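Local coordinates for protein pectate lyase/Amb allergen (Acidovorax citrulli, PDB 4HWV) that probably cleaves pectate, the polygalacturonate of plant cell walls, as a secreted calcium-binding lyase of polysaccharide lyase family 1, at residues V237-N242 / V290-N295; K273-D278 / D299-F304; Y349-E354 / E380-S385. All coordinates share one frame; numbering follows the deposited sequence. Where two conformers were deposited one is given.

Contact 1 of 3, residues V237-N242 / V290-N295; sequences VWIDHN and VTLSNN
D240 and S293, paired across two parallel strands, meet through the hydroxyl: S293 OG gives its proton to D240 OD1 at 2.7 Å, on the lone pair facing away from the other carboxylate oxygen. That hydroxyl is doubly used, because W238 NE1 donates to S293 OG over 2.8 Å, with the oxygen tilted 29° out of the indole plane. The indole reaches there with CG anti to the backbone N of W238 (chi1 -175°). A second donor, N294 ND2, reaches D240 OD1 at 2.8 Å nearly along the C-O axis, its amide almost perpendicular to the carboxylate. D240 OD2 in turn takes the in-plane N-H of H241 ND1 and forms a salt bridge with R198, so both oxygens of this buried carboxylate are gripped and its rotation is fixed. N294 also lays its CB over the face of the H241 ring, 3.7 Å from the ring centroid, a CH-pi contact.

On the other face, I239 CD1 and L292 CD2 touch at 4.2 Å. Beyond the strand ends the amides of N242 and N295 lie side by side, their planes nearly parallel. N295 OD1 accepts from N242 N at 2.9 Å and more loosely from N242 ND2, while N295 ND2 turns back to I239 O, 3.0 Å away and above the carbonyl plane. N242 carries the pairing on to I197 and I200, and N329 lies beyond N295. Strand axes 4.8 Å apart at closest approach, 8° between them, with asparagines at the same turn of successive coils, are characteristic of the right-handed parallel beta-helix of pectate lyases and its asparagine stack.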
loop_
_atom_site.group_PDB
_atom_site.type_symbol
_atom_site.label_atom_id
_atom_site.label_comp_id
_atom_site.label_asym_id
_atom_site.label_seq_id
_atom_site.Cartn_x
_atom_site.Cartn_y
_atom_site.Cartn_z
ATOM N N VAL A 237 3.833 10.214 28.590
ATOM C CA VAL A 237 3.766 9.270 27.484
ATOM C C VAL A 237 4.990 9.481 26.608
ATOM O O VAL A 237 5.248 10.608 26.176
ATOM C CB VAL A 237 2.477 9.487 26.636
ATOM C CG1 VAL A 237 2.467 8.565 25.431
ATOM C CG2 VAL A 237 1.214 9.273 27.485
ATOM N N TRP A 238 5.729 8.402 26.357
ATOM C CA TRP A 238 6.935 8.461 25.551
ATOM C C TRP A 238 6.773 7.508 24.365
ATOM O O TRP A 238 6.653 6.279 24.542
ATOM C CB TRP A 238 8.157 8.072 26.392
ATOM C CG TRP A 238 9.470 8.223 25.659
ATOM C CD1 TRP A 238 9.824 9.215 24.778
ATOM C CD2 TRP A 238 10.598 7.336 25.741
ATOM N NE1 TRP A 238 11.107 9.009 24.330
ATOM C CE2 TRP A 238 11.609 7.864 24.905
ATOM C CE3 TRP A 238 10.860 6.143 26.454
ATOM C CZ2 TRP A 238 12.847 7.228 24.732
ATOM C CZ3 TRP A 238 12.100 5.529 26.287
ATOM C CH2 TRP A 238 13.063 6.059 25.424
ATOM N N ILE A 239 6.733 8.097 23.171
ATOM C CA ILE A 239 6.539 7.358 21.935
ATOM C C ILE A 239 7.836 7.517 21.164
ATOM O O ILE A 239 8.132 8.597 20.638
ATOM C CB ILE A 239 5.339 7.943 21.153
ATOM C CG1 ILE A 239 4.056 7.726 21.967
ATOM C CG2 ILE A 239 5.259 7.360 19.745
ATOM C CD1 ILE A 239 2.887 8.595 21.506
ATOM N N ASP A 240 8.616 6.437 21.122
ATOM C CA ASP A 240 9.999 6.524 20.669
ATOM C C ASP A 240 10.381 5.403 19.699
ATOM O O ASP A 240 10.090 4.226 19.946
ATOM C CB ASP A 240 10.924 6.444 21.894
ATOM C CG ASP A 240 12.395 6.426 21.512
ATOM O OD1 ASP A 240 12.954 7.490 21.153
ATOM O OD2 ASP A 240 12.991 5.322 21.569
ATOM N N HIS A 241 11.055 5.755 18.603
ATOM C CA HIS A 241 11.588 4.742 17.693
ATOM C C HIS A 241 10.497 3.832 17.131
ATOM O O HIS A 241 10.667 2.608 17.037
ATOM C CB HIS A 241 12.695 3.907 18.363
ATOM C CG HIS A 241 14.055 4.531 18.312
ATOM N ND1 HIS A 241 14.631 5.142 19.402
ATOM C CD2 HIS A 241 14.980 4.572 17.321
ATOM C CE1 HIS A 241 15.854 5.544 19.082
ATOM N NE2 HIS A 241 16.087 5.219 17.821
ATOM N N ASN A 242 9.384 4.439 16.709
ATOM C CA ASN A 242 8.326 3.707 16.014
ATOM C C ASN A 242 8.220 4.245 14.601
ATOM O O ASN A 242 8.763 5.312 14.274
ATOM C CB ASN A 242 6.964 3.880 16.701
ATOM C CG ASN A 242 7.006 3.486 18.156
ATOM O OD1 ASN A 242 7.038 2.294 18.482
ATOM N ND2 ASN A 242 7.009 4.485 19.044
ATOM N N VAL A 290 3.782 14.618 26.834
ATOM C CA VAL A 290 3.985 13.615 25.803
ATOM C C VAL A 290 5.232 13.976 25.029
ATOM O O VAL A 290 5.410 15.126 24.629
ATOM C CB VAL A 290 2.784 13.608 24.830
ATOM C CG1 VAL A 290 2.956 12.533 23.756
ATOM C CG2 VAL A 290 1.478 13.439 25.615
ATOM N N THR A 291 6.086 12.989 24.796
ATOM C CA THR A 291 7.232 13.168 23.902
ATOM C C THR A 291 7.189 12.141 22.787
ATOM O O THR A 291 7.051 10.936 23.051
ATOM C CB THR A 291 8.561 13.048 24.663
ATOM O OG1 THR A 291 8.656 14.157 25.562
ATOM C CG2 THR A 291 9.759 13.065 23.701
ATOM N N LEU A 292 7.315 12.620 21.547
ATOM C CA LEU A 292 7.466 11.753 20.385
ATOM C C LEU A 292 8.879 11.963 19.851
ATOM O O LEU A 292 9.198 13.048 19.355
ATOM C CB LEU A 292 6.426 12.102 19.309
ATOM C CG LEU A 292 4.978 12.003 19.775
ATOM C CD1 LEU A 292 4.455 13.356 20.251
ATOM C CD2 LEU A 292 4.103 11.465 18.661
ATOM N N SER A 293 9.729 10.944 19.981
ATOM C CA SER A 293 11.143 11.067 19.650
ATOM C C SER A 293 11.570 9.963 18.688
ATOM O O SER A 293 11.149 8.805 18.816
ATOM C CB SER A 293 11.986 11.006 20.926
ATOM O OG SER A 293 11.682 9.843 21.685
ATOM N N ASN A 294 12.405 10.328 17.719
ATOM C CA ASN A 294 13.104 9.337 16.897
ATOM C C ASN A 294 12.165 8.406 16.133
ATOM O O ASN A 294 12.506 7.244 15.901
ATOM C CB ASN A 294 14.061 8.500 17.772
ATOM C CG ASN A 294 14.941 9.371 18.646
ATOM O OD1 ASN A 294 15.602 10.287 18.146
ATOM N ND2 ASN A 294 14.940 9.104 19.961
ATOM N N ASN A 295 10.995 8.914 15.749
ATOM C CA ASN A 295 10.027 8.122 14.974
ATOM C C ASN A 295 10.111 8.455 13.492
ATOM O O ASN A 295 10.610 9.515 13.116
ATOM C CB ASN A 295 8.582 8.397 15.424
ATOM C CG ASN A 295 8.357 8.138 16.893
ATOM O OD1 ASN A 295 8.248 6.987 17.323
ATOM N ND2 ASN A 295 8.255 9.203 17.671
#

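Contact 2 of 3, residues K273-D278 / D299-F304; sequences KVQHHD and DHDKAF. With CA (calcium ion), chain C.
D278 and H300 join two parts of the right-handed parallel beta-helix: the loop before strand 281-283, which brings a calcium ligand, and a corner where strand 296-300 gives way to 302-306.

Direct polar contact is slight. H300 NE2 lies 2.7 Å from D278 O, but an angle of 120° at the hydrogen makes this bond weak. H300 NE2 also donates to K302 O, 2.8 Å away and in the ring plane, although the donor stands well above the carbonyl plane of K302. With CG anti to the backbone N (chi1 -180°), the imidazole of H300 extends from the corner so that its NE2 edge faces both carbonyls; ND1 is held by D246, which fixes the ring's rotation from its other side.

Water makes much of the remaining connection. Water 3 donates to D278 O and accepts from K302 N, linking the two backbones. Water 1 accepts from K273 NZ and donates to D301 OD2, so these two charged atoms, 4.7 Å apart, are bridged by this one water without direct contact. Q275 NE2, which is bonded to D251, passes D301 OD2 obliquely and shares water 2 with it, the link to D301 being weak; D301 OD1 is taken by Q336.

Within the loop, Q275 bends at chi2 and its OE1 accepts from H277 N at 2.8 Å. The main van der Waals contact is H277 CB against H300 CE1, 3.9 Å apart, while the H277 ring nitrogens are held by D251 and D204.

Metal coordination lies beyond this junction. The D278 side chain leads away from the corner, and D227 and D282 join it at the calcium ion, which D278 OD2 binds at 2.4 Å alongside waters 4, 5 and 6.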
loop_
_atom_site.group_PDB
_atom_site.type_symbol
_atom_site.label_atom_id
_atom_site.label_comp_id
_atom_site.label_asym_id
_atom_site.label_seq_id
_atom_site.Cartn_x
_atom_site.Cartn_y
_atom_site.Cartn_z
ATOM N N LYS A 273 -12.752 13.883 -1.204
ATOM C CA LYS A 273 -12.296 12.494 -1.186
ATOM C C LYS A 273 -12.932 11.756 -0.004
ATOM O O LYS A 273 -13.267 12.367 1.030
ATOM C CB LYS A 273 -10.771 12.415 -1.068
ATOM C CG LYS A 273 -10.222 12.907 0.270
ATOM C CD LYS A 273 -8.704 12.831 0.339
ATOM C CE LYS A 273 -8.097 13.936 -0.513
ATOM N NZ LYS A 273 -6.646 13.778 -0.663
ATOM N N VAL A 274 -13.104 10.444 -0.150
ATOM C CA VAL A 274 -13.636 9.663 0.943
ATOM C C VAL A 274 -12.469 9.304 1.855
ATOM O O VAL A 274 -11.741 8.337 1.636
ATOM C CB VAL A 274 -14.359 8.409 0.439
ATOM C CG1 VAL A 274 -14.955 7.636 1.599
ATOM C CG2 VAL A 274 -15.485 8.766 -0.555
ATOM N N GLN A 275 -12.315 10.116 2.891
ATOM C CA GLN A 275 -11.202 10.021 3.828
ATOM C C GLN A 275 -11.463 8.924 4.851
ATOM O O GLN A 275 -12.380 9.041 5.663
ATOM C CB GLN A 275 -11.033 11.378 4.521
ATOM C CG GLN A 275 -9.933 11.441 5.573
ATOM C CD GLN A 275 -8.591 10.985 5.031
ATOM O OE1 GLN A 275 -8.224 9.806 5.141
ATOM N NE2 GLN A 275 -7.843 11.916 4.433
ATOM N N HIS A 276 -10.664 7.861 4.776
ATOM C CA HIS A 276 -10.788 6.724 5.671
ATOM C C HIS A 276 -9.837 6.783 6.871
ATOM O O HIS A 276 -9.863 5.888 7.727
ATOM C CB HIS A 276 -10.516 5.432 4.895
ATOM C CG HIS A 276 -11.570 5.102 3.879
ATOM N ND1 HIS A 276 -12.734 4.427 4.192
ATOM C CD2 HIS A 276 -11.613 5.319 2.542
ATOM C CE1 HIS A 276 -13.458 4.271 3.095
ATOM N NE2 HIS A 276 -12.800 4.806 2.082
ATOM N N HIS A 277 -8.996 7.815 6.934
ATOM C CA HIS A 277 -8.043 7.951 8.026
ATOM C C HIS A 277 -8.345 9.183 8.857
ATOM O O HIS A 277 -9.099 10.067 8.425
ATOM C CB HIS A 277 -6.623 8.049 7.488
ATOM C CG HIS A 277 -6.204 6.834 6.736
ATOM N ND1 HIS A 277 -5.978 6.841 5.374
ATOM C CD2 HIS A 277 -6.002 5.560 7.149
ATOM C CE1 HIS A 277 -5.622 5.624 4.991
ATOM N NE2 HIS A 277 -5.640 4.828 6.045
ATOM N N ASP A 278 -7.749 9.247 10.035
ATOM C CA ASP A 278 -7.858 10.436 10.857
ATOM C C ASP A 278 -6.421 10.844 11.184
ATOM O O ASP A 278 -5.660 11.157 10.270
ATOM C CB ASP A 278 -8.741 10.234 12.101
ATOM C CG ASP A 278 -9.175 11.558 12.710
ATOM O OD1 ASP A 278 -9.440 12.495 11.935
ATOM O OD2 ASP A 278 -9.253 11.658 13.950
ATOM N N ASP A 299 3.545 9.147 4.851
ATOM C CA ASP A 299 2.424 8.776 3.984
ATOM C C ASP A 299 1.081 8.842 4.712
ATOM O O ASP A 299 0.434 7.834 5.014
ATOM C CB ASP A 299 2.669 7.413 3.336
ATOM C CG ASP A 299 3.834 7.461 2.371
ATOM O OD1 ASP A 299 3.707 8.133 1.331
ATOM O OD2 ASP A 299 4.888 6.899 2.671
ATOM N N HIS A 300 0.651 10.074 4.948
ATOM C CA HIS A 300 -0.570 10.316 5.689
ATOM C C HIS A 300 -0.953 11.773 5.508
ATOM O O HIS A 300 -0.076 12.625 5.264
ATOM C CB HIS A 300 -0.331 9.994 7.169
ATOM C CG HIS A 300 -1.528 10.202 8.032
ATOM N ND1 HIS A 300 -2.464 9.209 8.257
ATOM C CD2 HIS A 300 -1.934 11.281 8.740
ATOM C CE1 HIS A 300 -3.405 9.681 9.053
ATOM N NE2 HIS A 300 -3.101 10.928 9.372
ATOM N N ASP A 301 -2.250 12.071 5.617
ATOM C CA ASP A 301 -2.733 13.428 5.412
ATOM C C ASP A 301 -2.581 14.278 6.691
ATOM O O ASP A 301 -1.624 15.066 6.809
ATOM C CB ASP A 301 -4.184 13.391 4.897
ATOM C CG ASP A 301 -4.698 14.740 4.502
ATOM O OD1 ASP A 301 -4.100 15.768 4.873
ATOM O OD2 ASP A 301 -5.730 14.773 3.801
ATOM N N LYS A 302 -3.497 14.115 7.649
ATOM C CA LYS A 302 -3.551 14.978 8.830
ATOM C C LYS A 302 -2.809 14.314 9.980
ATOM O O LYS A 302 -3.351 13.446 10.673
ATOM C CB LYS A 302 -5.004 15.250 9.206
ATOM C CG LYS A 302 -5.740 15.953 8.075
ATOM C CD LYS A 302 -7.233 16.048 8.304
ATOM C CE LYS A 302 -7.931 16.633 7.082
ATOM N NZ LYS A 302 -9.419 16.654 7.212
ATOM N N ALA A 303 -1.561 14.716 10.201
ATOM C CA ALA A 303 -0.683 13.923 11.070
ATOM C C ALA A 303 -0.955 14.031 12.584
ATOM O O ALA A 303 -1.195 13.007 13.245
ATOM C CB ALA A 303 0.756 14.261 10.766
ATOM N N PHE A 304 -0.866 15.245 13.129
ATOM C CA PHE A 304 -0.919 15.444 14.581
ATOM C C PHE A 304 -1.851 16.594 14.944
ATOM O O PHE A 304 -1.518 17.762 14.723
ATOM C CB PHE A 304 0.477 15.746 15.148
ATOM C CG PHE A 304 1.536 14.833 14.634
ATOM C CD1 PHE A 304 1.568 13.511 15.034
ATOM C CD2 PHE A 304 2.508 15.293 13.756
ATOM C CE1 PHE A 304 2.546 12.638 14.546
ATOM C CE2 PHE A 304 3.479 14.445 13.261
ATOM C CZ PHE A 304 3.505 13.113 13.660
HETATM CA CA CA C . -8.015 11.659 16.038
HETATM O O HOH W 1 -5.263 12.928 1.764
HETATM O O HOH W 2 -9.058 14.626 4.201
HETATM O O HOH W 3 -5.576 11.968 7.590
HETATM O O HOH W 4 -9.826 13.579 16.334
HETATM O O HOH W 5 -8.482 12.568 18.515
HETATM O O HOH W 6 -10.108 10.150 16.628
#

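Contact 3 of 3, residues Y349-E354 / E380-S385; sequences YNNYYE and ENNVVS
N351 and N382 share nearly the same first torsion, each holding CG beside its own backbone N; matching first and second torsions turn the two amides the same way and almost coplanar, 7° apart. N382 OD1 sits between two donors of the neighbouring coil, 3.0 Å from N351 N and 3.0 Å from N351 ND2. The side-chain donor arrives in the carbonyl plane, whereas the backbone donor is tilted 30° from it. N382 ND2 meets L348 O, and N351 passes the pattern on to F326 and N329, making this part of an asparagine stack that runs through the beta-helix.

Y352 has CG anti to its backbone N (chi1 175°), which swings the ring along the strand: its CD1 side abuts V383 CG1 at 4.0 Å, and its hydroxyl end comes against S385 CB. Helix 470-477 covers this tyrosine. Y353 uses the other face of the sheet and lies obliquely to V384, touching V384 CG2 through CD1 at 3.9 Å; its OH is bound to Q338 O.

At the bend, N350 ND2 donates to N381 O at 3.0 Å, the two side chains running alongside with amide planes well apart. N350 OD1 and N381 ND2 are held by the backbone N and O of E465, so one residue of the C-terminal part ties the successive turns.

Regular parallel pairing resumes with V383 N to N351 O and continues with Y353 N to V383 O and S385 N to Y353 O. At the bend the backbone bond N350 N to E380 O persists, but N351 N turns to a side-chain acceptor, N382 OD1; the amide side chains thus supplement the backbone pairing from coil to coil.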
loop_
_atom_site.group_PDB
_atom_site.type_symbol
_atom_site.label_atom_id
_atom_site.label_comp_id
_atom_site.label_asym_id
_atom_site.label_seq_id
_atom_site.Cartn_x
_atom_site.Cartn_y
_atom_site.Cartn_z
ATOM N N TYR A 349 11.906 20.148 17.856
ATOM C CA TYR A 349 13.307 20.390 17.558
ATOM C C TYR A 349 13.976 19.237 16.832
ATOM O O TYR A 349 13.656 18.080 17.066
ATOM C CB TYR A 349 14.107 20.793 18.813
ATOM C CG TYR A 349 14.351 19.748 19.891
ATOM C CD1 TYR A 349 13.417 19.512 20.900
ATOM C CD2 TYR A 349 15.557 19.042 19.949
ATOM C CE1 TYR A 349 13.680 18.599 21.916
ATOM C CE2 TYR A 349 15.809 18.119 20.953
ATOM C CZ TYR A 349 14.874 17.907 21.927
ATOM O OH TYR A 349 15.129 16.983 22.932
ATOM N N ASN A 350 14.881 19.568 15.916
ATOM C CA ASN A 350 15.675 18.542 15.240
ATOM C C ASN A 350 14.801 17.474 14.584
ATOM O O ASN A 350 15.066 16.274 14.714
ATOM C CB ASN A 350 16.675 17.866 16.194
ATOM C CG ASN A 350 17.819 18.775 16.636
ATOM O OD1 ASN A 350 18.370 18.554 17.700
ATOM N ND2 ASN A 350 18.225 19.747 15.796
ATOM N N ASN A 351 13.757 17.912 13.891
ATOM C CA ASN A 351 13.000 17.008 13.032
ATOM C C ASN A 351 13.368 17.264 11.573
ATOM O O ASN A 351 13.835 18.353 11.228
ATOM C CB ASN A 351 11.499 17.214 13.228
ATOM C CG ASN A 351 11.086 17.023 14.659
ATOM O OD1 ASN A 351 11.043 15.893 15.163
ATOM N ND2 ASN A 351 10.826 18.129 15.351
ATOM N N TYR A 352 13.194 16.241 10.741
ATOM C CA TYR A 352 13.427 16.349 9.305
ATOM C C TYR A 352 12.098 16.164 8.591
ATOM O O TYR A 352 11.507 15.079 8.628
ATOM C CB TYR A 352 14.409 15.271 8.848
ATOM C CG TYR A 352 14.637 15.206 7.355
ATOM C CD1 TYR A 352 14.616 16.352 6.565
ATOM C CD2 TYR A 352 14.917 14.000 6.738
ATOM C CE1 TYR A 352 14.841 16.285 5.201
ATOM C CE2 TYR A 352 15.140 13.922 5.370
ATOM C CZ TYR A 352 15.104 15.073 4.613
ATOM O OH TYR A 352 15.352 15.014 3.259
ATOM N N TYR A 353 11.630 17.236 7.955
ATOM C CA TYR A 353 10.437 17.214 7.123
ATOM C C TYR A 353 10.866 17.004 5.684
ATOM O O TYR A 353 11.755 17.703 5.190
ATOM C CB TYR A 353 9.732 18.557 7.197
ATOM C CG TYR A 353 9.161 18.948 8.539
ATOM C CD1 TYR A 353 9.963 19.499 9.551
ATOM C CD2 TYR A 353 7.796 18.824 8.782
ATOM C CE1 TYR A 353 9.403 19.897 10.765
ATOM C CE2 TYR A 353 7.236 19.210 9.985
ATOM C CZ TYR A 353 8.033 19.757 10.969
ATOM O OH TYR A 353 7.477 20.150 12.164
ATOM N N GLU A 354 10.211 16.076 5.002
ATOM C CA GLU A 354 10.581 15.722 3.647
ATOM C C GLU A 354 9.336 15.426 2.826
ATOM O O GLU A 354 8.594 14.481 3.131
ATOM C CB GLU A 354 11.512 14.502 3.653
ATOM C CG GLU A 354 11.981 14.079 2.262
ATOM C CD GLU A 354 12.861 12.833 2.245
ATOM O OE1 GLU A 354 12.973 12.152 3.286
ATOM O OE2 GLU A 354 13.422 12.534 1.177
ATOM N N GLU A 380 13.021 24.580 16.914
ATOM C CA GLU A 380 14.468 24.786 16.839
ATOM C C GLU A 380 15.158 23.763 15.951
ATOM O O GLU A 380 14.956 22.553 16.113
ATOM C CB GLU A 380 15.098 24.725 18.238
ATOM C CG GLU A 380 14.696 25.903 19.121
ATOM C CD GLU A 380 15.016 25.705 20.584
ATOM O OE1 GLU A 380 14.763 24.602 21.102
ATOM O OE2 GLU A 380 15.496 26.667 21.214
ATOM N N ASN A 381 16.010 24.260 15.053
ATOM C CA ASN A 381 16.898 23.404 14.259
ATOM C C ASN A 381 16.179 22.251 13.560
ATOM O O ASN A 381 16.626 21.100 13.582
ATOM C CB ASN A 381 18.092 22.909 15.091
ATOM C CG ASN A 381 18.997 24.050 15.538
ATOM O OD1 ASN A 381 18.593 25.219 15.585
ATOM N ND2 ASN A 381 20.224 23.701 15.898
ATOM N N ASN A 382 15.063 22.588 12.930
ATOM C CA ASN A 382 14.355 21.645 12.070
ATOM C C ASN A 382 14.825 21.853 10.636
ATOM O O ASN A 382 15.055 22.996 10.209
ATOM C CB ASN A 382 12.846 21.863 12.152
ATOM C CG ASN A 382 12.301 21.579 13.545
ATOM O OD1 ASN A 382 12.155 20.422 13.930
ATOM N ND2 ASN A 382 12.009 22.633 14.309
ATOM N N VAL A 383 14.947 20.752 9.898
ATOM C CA VAL A 383 15.298 20.794 8.482
ATOM C C VAL A 383 14.103 20.400 7.645
ATOM O O VAL A 383 13.437 19.420 7.953
ATOM C CB VAL A 383 16.451 19.841 8.176
ATOM C CG1 VAL A 383 16.724 19.780 6.664
ATOM C CG2 VAL A 383 17.685 20.250 8.941
ATOM N N VAL A 384 13.854 21.171 6.589
ATOM C CA VAL A 384 12.763 20.905 5.673
ATOM C C VAL A 384 13.307 20.770 4.253
ATOM O O VAL A 384 13.978 21.677 3.745
ATOM C CB VAL A 384 11.693 22.043 5.721
ATOM C CG1 VAL A 384 10.516 21.732 4.787
ATOM C CG2 VAL A 384 11.230 22.289 7.146
ATOM N N SER A 385 13.035 19.622 3.639
ATOM C CA SER A 385 13.278 19.423 2.217
ATOM C C SER A 385 11.924 19.349 1.544
ATOM O O SER A 385 11.195 18.376 1.728
ATOM C CB SER A 385 14.012 18.110 1.975
ATOM O OG SER A 385 14.083 17.841 0.583
#

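Contacts 1 and 3 are parallel strand pairings at different levels of one beta-helix, their centres 16 Å apart and nearest atoms about 5 Å apart without touching. N329 connects them, bonding to N295 of contact 1 and N351 of contact 3. Contact 2 is of another kind, a corner-to-loop junction; its centre lies 20 Å from that of contact 1 and 22 Å from that of contact 3. The chain runs from 290-295 into 299-304, so contacts 1 and 2 interlock in sequence. Contact 2 alone holds a calcium ligand; the side chain of L292 in contact 1 is about 12 Å from the ion, whereas contact 3 lies away from the metal site.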